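Local coordinates for hypothetical protein AQ_1575 (Aquifex aeolicus, PDB 1LFP), which probably binds DNA and regulates transcription, although its function is not established, at residues Phe45-Arg48 and Leu49-Ala52; Arg108-Ser111 and Glu112-Val116; Pro177-Leu180 and Tyr181-Lys184. All blocks are in the same frame, centred on the assembly; numbering follows the deposited sequence.

All three contacts are local: each joins successive residues on one helix or at its start. Contact 1 is the first turn of helix 47-58, in the N-terminal family region. Contact 3 is the start of helix 180-188, in the second and third domain region. These two touch, with centres about 12 Å apart. Tyr181 of contact 3 packs on Pro47, Arg48 and Thr51 of contact 1, and Arg48 CA lies 3.3 Å from Tyr181 OH. Contact 2, on helix 106-119, stands apart. Its centre is about 30 Å from that of contact 1 and about 32 Å from that of contact 3.

Contact 1 of 3, residues Phe45-Arg48 and Leu49-Ala52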
# COMPACT_ATOMS: atom_id res chain seq x y z
N PHE A 45 22.47 -0.14 6.40
CA PHE A 45 21.87 -0.20 7.74
C PHE A 45 20.40 0.19 7.62
O PHE A 45 19.82 0.71 8.58
CB PHE A 45 22.55 0.82 8.67
CG PHE A 45 24.06 0.85 8.55
CD1 PHE A 45 24.82 -0.29 8.79
CD2 PHE A 45 24.71 2.03 8.22
CE1 PHE A 45 26.21 -0.26 8.69
CE2 PHE A 45 26.09 2.08 8.12
CZ PHE A 45 26.85 0.94 8.36
N ASN A 46 19.80 -0.04 6.45
CA ASN A 46 18.41 0.35 6.24
C ASN A 46 17.69 -0.56 5.24
O ASN A 46 17.60 -0.25 4.06
CB ASN A 46 18.38 1.80 5.74
CG ASN A 46 16.99 2.41 5.74
OD1 ASN A 46 16.84 3.65 5.71
ND2 ASN A 46 15.97 1.56 5.77
N PRO A 47 17.16 -1.70 5.71
CA PRO A 47 16.45 -2.63 4.81
C PRO A 47 15.26 -2.01 4.07
O PRO A 47 14.99 -2.34 2.90
CB PRO A 47 16.01 -3.76 5.76
CG PRO A 47 17.03 -3.73 6.84
CD PRO A 47 17.22 -2.24 7.08
N ARG A 48 14.54 -1.12 4.75
CA ARG A 48 13.39 -0.50 4.08
C ARG A 48 13.85 0.31 2.87
O ARG A 48 13.21 0.25 1.81
CB ARG A 48 12.60 0.39 5.07
CG ARG A 48 11.31 0.98 4.49
CD ARG A 48 10.55 1.73 5.57
NE ARG A 48 9.42 2.45 5.01
CZ ARG A 48 8.52 3.14 5.71
NH1 ARG A 48 8.63 3.19 7.02
NH2 ARG A 48 7.52 3.74 5.08
N LEU A 49 14.92 1.08 3.04
CA LEU A 49 15.48 1.89 1.96
C LEU A 49 15.98 1.02 0.83
O LEU A 49 15.79 1.32 -0.34
CB LEU A 49 16.61 2.78 2.49
CG LEU A 49 17.28 3.62 1.41
CD1 LEU A 49 16.22 4.53 0.76
CD2 LEU A 49 18.41 4.45 2.04
N ARG A 50 16.61 -0.09 1.19
CA ARG A 50 17.12 -1.02 0.20
C ARG A 50 15.96 -1.48 -0.68
O ARG A 50 16.06 -1.58 -1.91
CB ARG A 50 17.75 -2.20 0.93
CG ARG A 50 18.79 -2.96 0.17
CD ARG A 50 20.17 -2.68 0.77
NE ARG A 50 20.14 -2.55 2.23
CZ ARG A 50 19.98 -3.56 3.08
NH1 ARG A 50 19.84 -4.80 2.62
NH2 ARG A 50 19.98 -3.35 4.39
N THR A 51 14.81 -1.70 -0.07
CA THR A 51 13.67 -2.18 -0.82
C THR A 51 13.00 -1.09 -1.64
O THR A 51 12.49 -1.34 -2.74
CB THR A 51 12.63 -2.78 0.14
OG1 THR A 51 13.27 -3.84 0.87
CG2 THR A 51 11.45 -3.32 -0.65
N ALA A 52 12.99 0.12 -1.10
CA ALA A 52 12.37 1.25 -1.80
C ALA A 52 13.19 1.56 -3.04
O ALA A 52 12.66 1.89 -4.10
CB ALA A 52 12.32 2.46 -0.89
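Arg50 folds back over Pro47 at the start of helix 47-58. Its CB lies 3.4 Å from Pro47 O. The chain then bends at chi2 (108°) and chi3 (37°), which turns the tip back toward the start of the helix. NE gives its hydrogen bond to Pro43 O, just before this segment. CZ passes 4.0 Å from Pro47 CA, which sits over one face of the guanidinium. NH2 ends beside the proline ring, 3.9 Å from Pro47 CG. The backbone N of Asn46 lies at the edge of the guanidinium, in its plane.

Thr51 makes two bonds to one carbonyl. Its N and its OG1 both donate to Pro47 O, OG1 at 3.1 Å. They reach the oxygen from opposite faces of the carbonyl plane. OG1 stands beside the threonine's own backbone N (chi1 -57°), which brings it back to the carbonyl one turn earlier. Arg50 N also bonds to Asn46 O, at 3.0 Å, and Ala52 N bonds to Arg48 O.

The Arg48 side chain is extended and leaves the turn. Its NH2 forms salt bridges with Glu31 and Glu84, and its chain packs on helix 21-39. Leu49 and Ala52 also face that helix, while Pro47 and Thr51 meet Tyr181 of helix 180-188. The arrangement is that of a helix N-terminus: Asn46 holds the N-cap position, proline follows as the first helical residue, and the i to i+4 backbone bonds begin at the cap.

Contact 2 of 3, residues Arg108-Ser111 and Glu112-Val116; sequences RTTS and EVRHV
Arg108 and Glu112 form a salt bridge one turn apart on helix 106-119. The 2.5 Å between Arg108 NH1 and Glu112 OE2 is very short and the N-H...O angle only 115°, so the exact geometry of the bond is doubtful. The guanidinium and carboxylate planes stand 78° apart, so the two groups do not pair flat. The arginine bends at chi2 and chi3 to bring NH1 round. The glutamate is extended beyond CG. NH1 has a second partner in Asp230, and NH2 pairs with Asp104.

The tighter side lies toward the protein. Val113 CG2 sits 3.3 Å from Thr109 O and 4.2 Å from Thr109 CG2. Val113 also packs on Leu225 of helix 212-226, on Leu124 and on Leu228. Thr109 is buried, and its OG1 is hydrogen-bonded to Thr103 and Asp230. Thr110 belongs to this side too: it touches Leu124, and its OG1 bonds to Arg106 O and Tyr87 OH. Beneath these side chains run regular helical bonds, such as Val113 N to Thr109 O.

The solvent side is looser and carries Arg114 and His115, both exposed. Arg114 lies alongside Thr110 and points the same way, its NH2 4.0 Å from Thr110 CG2. The His115 ring is nevertheless held: ND1 donates to Ser111 O at 2.6 Å. That oxygen lies near the ring plane at the edge, while ND1 stands 47° above the carbonyl plane. His115 N reaches the same oxygen from the opposite face.

Glu112 and Asp230 both pair with Arg108 NH1, and their own carboxylates lie close. The arginine charge probably offsets the repulsion. The ND1 bond implies that His115 carries a proton on ND1.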
# COMPACT_ATOMS: atom_id res chain seq x y z
N ARG A 108 -3.17 20.07 6.01
CA ARG A 108 -3.59 20.13 4.62
C ARG A 108 -4.16 18.78 4.20
O ARG A 108 -5.29 18.69 3.72
CB ARG A 108 -2.39 20.50 3.75
CG ARG A 108 -2.74 21.41 2.60
CD ARG A 108 -2.40 20.81 1.26
NE ARG A 108 -1.01 20.37 1.14
CZ ARG A 108 -0.57 19.18 1.53
NH1 ARG A 108 -1.40 18.31 2.06
NH2 ARG A 108 0.70 18.83 1.35
N THR A 109 -3.36 17.75 4.41
CA THR A 109 -3.77 16.39 4.07
C THR A 109 -5.04 15.97 4.81
O THR A 109 -5.94 15.37 4.23
CB THR A 109 -2.66 15.41 4.40
OG1 THR A 109 -1.47 15.82 3.73
CG2 THR A 109 -3.01 14.01 3.90
N THR A 110 -5.13 16.30 6.09
CA THR A 110 -6.31 15.94 6.85
C THR A 110 -7.57 16.51 6.24
O THR A 110 -8.60 15.83 6.12
CB THR A 110 -6.20 16.40 8.32
OG1 THR A 110 -5.08 15.74 8.92
CG2 THR A 110 -7.47 16.06 9.10
N SER A 111 -7.48 17.76 5.82
CA SER A 111 -8.64 18.37 5.21
C SER A 111 -8.96 17.72 3.85
O SER A 111 -10.11 17.48 3.52
CB SER A 111 -8.41 19.87 5.08
OG SER A 111 -9.47 20.50 4.38
N GLU A 112 -7.94 17.40 3.07
CA GLU A 112 -8.21 16.77 1.78
C GLU A 112 -8.90 15.43 2.02
O GLU A 112 -9.86 15.05 1.32
CB GLU A 112 -6.89 16.51 1.04
CG GLU A 112 -5.96 17.71 0.92
CD GLU A 112 -4.58 17.33 0.38
OE1 GLU A 112 -4.51 16.64 -0.65
OE2 GLU A 112 -3.56 17.73 0.98
N VAL A 113 -8.43 14.71 3.03
CA VAL A 113 -8.97 13.38 3.31
C VAL A 113 -10.37 13.48 3.87
O VAL A 113 -11.28 12.74 3.43
CB VAL A 113 -8.04 12.61 4.25
CG1 VAL A 113 -8.73 11.35 4.74
CG2 VAL A 113 -6.76 12.22 3.51
N ARG A 114 -10.58 14.43 4.77
CA ARG A 114 -11.89 14.65 5.34
C ARG A 114 -12.85 14.97 4.21
O ARG A 114 -13.91 14.40 4.17
CB ARG A 114 -11.89 15.81 6.35
CG ARG A 114 -13.21 15.91 7.15
CD ARG A 114 -13.13 16.97 8.26
NE ARG A 114 -12.04 16.71 9.20
CZ ARG A 114 -12.08 15.82 10.19
NH1 ARG A 114 -13.17 15.08 10.40
NH2 ARG A 114 -11.02 15.65 10.98
N HIS A 115 -12.45 15.85 3.27
CA HIS A 115 -13.33 16.22 2.17
C HIS A 115 -13.68 14.99 1.38
O HIS A 115 -14.84 14.80 1.03
CB HIS A 115 -12.69 17.25 1.21
CG HIS A 115 -12.73 18.67 1.72
ND1 HIS A 115 -11.99 19.09 2.80
CD2 HIS A 115 -13.42 19.75 1.30
CE1 HIS A 115 -12.23 20.37 3.03
NE2 HIS A 115 -13.09 20.80 2.13
N VAL A 116 -12.67 14.16 1.06
CA VAL A 116 -12.97 12.96 0.28
C VAL A 116 -13.99 12.07 0.99
O VAL A 116 -14.93 11.55 0.37
CB VAL A 116 -11.70 12.11 0.03
CG1 VAL A 116 -12.07 10.84 -0.74
CG2 VAL A 116 -10.66 12.94 -0.73

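Contact 3 of 3, residues Pro177-Leu180 and Tyr181-Lys184; sequences PEEL and YEVK
Leu180 lies against the ring of its neighbour Tyr181 at the start of helix 180-188. Its CD2 sits 3.7 Å above the plane, over one face and offset toward the rim. This is a CH-pi contact, 4.1 Å from CD2 to the ring centroid. Leu180 CG is also close, 4.0 Å from Tyr181 CD1. The leucine CG is anti to its backbone N (chi1 164°), while the tyrosine CG stands beside its own N (chi1 -58°). These torsions bring the two side chains together.

Glu179 holds the N-cap position of the helix. Its O accepts a hydrogen bond from Val183 N at 2.9 Å and a weak one from Glu182 N. A water bridges Glu178 O and Glu182 N across this first turn. Glu179 OE2 and Glu182 OE2 are 4.4 Å apart, and their like charges probably repel.

Leu180 O accepts from Lys184 N. The Leu180 side chain packs on Ile140, Thr175 and Ile199, which places this helix against the four-stranded antiparallel sheet. The tyrosine ring turns instead to helix 47-58. Lys184 NZ reaches the same helix through a salt bridge to Glu54.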
# COMPACT_ATOMS: atom_id res chain seq x y z
N PRO A 177 4.84 -8.75 10.65
CA PRO A 177 5.55 -7.54 10.21
C PRO A 177 7.07 -7.52 10.39
O PRO A 177 7.81 -7.11 9.49
CB PRO A 177 4.79 -6.40 10.92
CG PRO A 177 4.26 -7.08 12.17
CD PRO A 177 3.85 -8.45 11.71
N GLU A 178 7.55 -7.99 11.54
CA GLU A 178 8.99 -7.98 11.76
C GLU A 178 9.75 -8.93 10.84
O GLU A 178 10.97 -8.84 10.77
CB GLU A 178 9.30 -8.33 13.22
CG GLU A 178 8.97 -7.21 14.19
CD GLU A 178 7.48 -7.08 14.48
OE1 GLU A 178 7.10 -6.05 15.08
OE2 GLU A 178 6.71 -8.01 14.11
N GLU A 179 9.04 -9.82 10.14
CA GLU A 179 9.69 -10.79 9.25
C GLU A 179 9.46 -10.56 7.77
O GLU A 179 9.70 -11.43 6.92
CB GLU A 179 9.19 -12.17 9.61
CG GLU A 179 9.31 -12.39 11.09
CD GLU A 179 9.38 -13.83 11.44
OE1 GLU A 179 8.52 -14.58 10.95
OE2 GLU A 179 10.30 -14.20 12.20
N LEU A 180 9.00 -9.37 7.46
CA LEU A 180 8.73 -9.02 6.09
C LEU A 180 9.93 -9.19 5.14
O LEU A 180 9.81 -9.81 4.08
CB LEU A 180 8.24 -7.57 6.07
CG LEU A 180 8.26 -6.91 4.70
CD1 LEU A 180 7.21 -7.61 3.83
CD2 LEU A 180 7.95 -5.41 4.82
N TYR A 181 11.09 -8.65 5.52
CA TYR A 181 12.24 -8.71 4.64
C TYR A 181 12.89 -10.07 4.63
O TYR A 181 13.53 -10.47 3.65
CB TYR A 181 13.24 -7.61 5.00
CG TYR A 181 12.60 -6.24 4.92
CD1 TYR A 181 12.03 -5.78 3.75
CD2 TYR A 181 12.56 -5.42 6.05
CE1 TYR A 181 11.43 -4.52 3.68
CE2 TYR A 181 11.97 -4.18 6.01
CZ TYR A 181 11.41 -3.73 4.83
OH TYR A 181 10.83 -2.48 4.83
N GLU A 182 12.69 -10.81 5.71
CA GLU A 182 13.27 -12.13 5.80
C GLU A 182 12.51 -13.02 4.87
O GLU A 182 13.09 -13.86 4.18
CB GLU A 182 13.19 -12.65 7.23
CG GLU A 182 13.96 -13.93 7.46
CD GLU A 182 13.81 -14.43 8.88
OE1 GLU A 182 14.37 -13.81 9.81
OE2 GLU A 182 13.11 -15.45 9.07
N VAL A 183 11.18 -12.88 4.86
CA VAL A 183 10.36 -13.69 3.98
C VAL A 183 10.62 -13.32 2.50
O VAL A 183 10.75 -14.18 1.65
CB VAL A 183 8.87 -13.52 4.33
CG1 VAL A 183 7.98 -14.09 3.25
CG2 VAL A 183 8.62 -14.22 5.66
N LYS A 184 10.71 -12.02 2.22
CA LYS A 184 10.96 -11.55 0.88
C LYS A 184 12.24 -12.20 0.36
O LYS A 184 12.27 -12.74 -0.75
CB LYS A 184 11.17 -10.02 0.89
CG LYS A 184 11.59 -9.44 -0.46
CD LYS A 184 11.70 -7.91 -0.32
CE LYS A 184 12.10 -7.25 -1.62
NZ LYS A 184 13.55 -7.34 -1.89
O HOH W 1 12.50 -9.28 8.18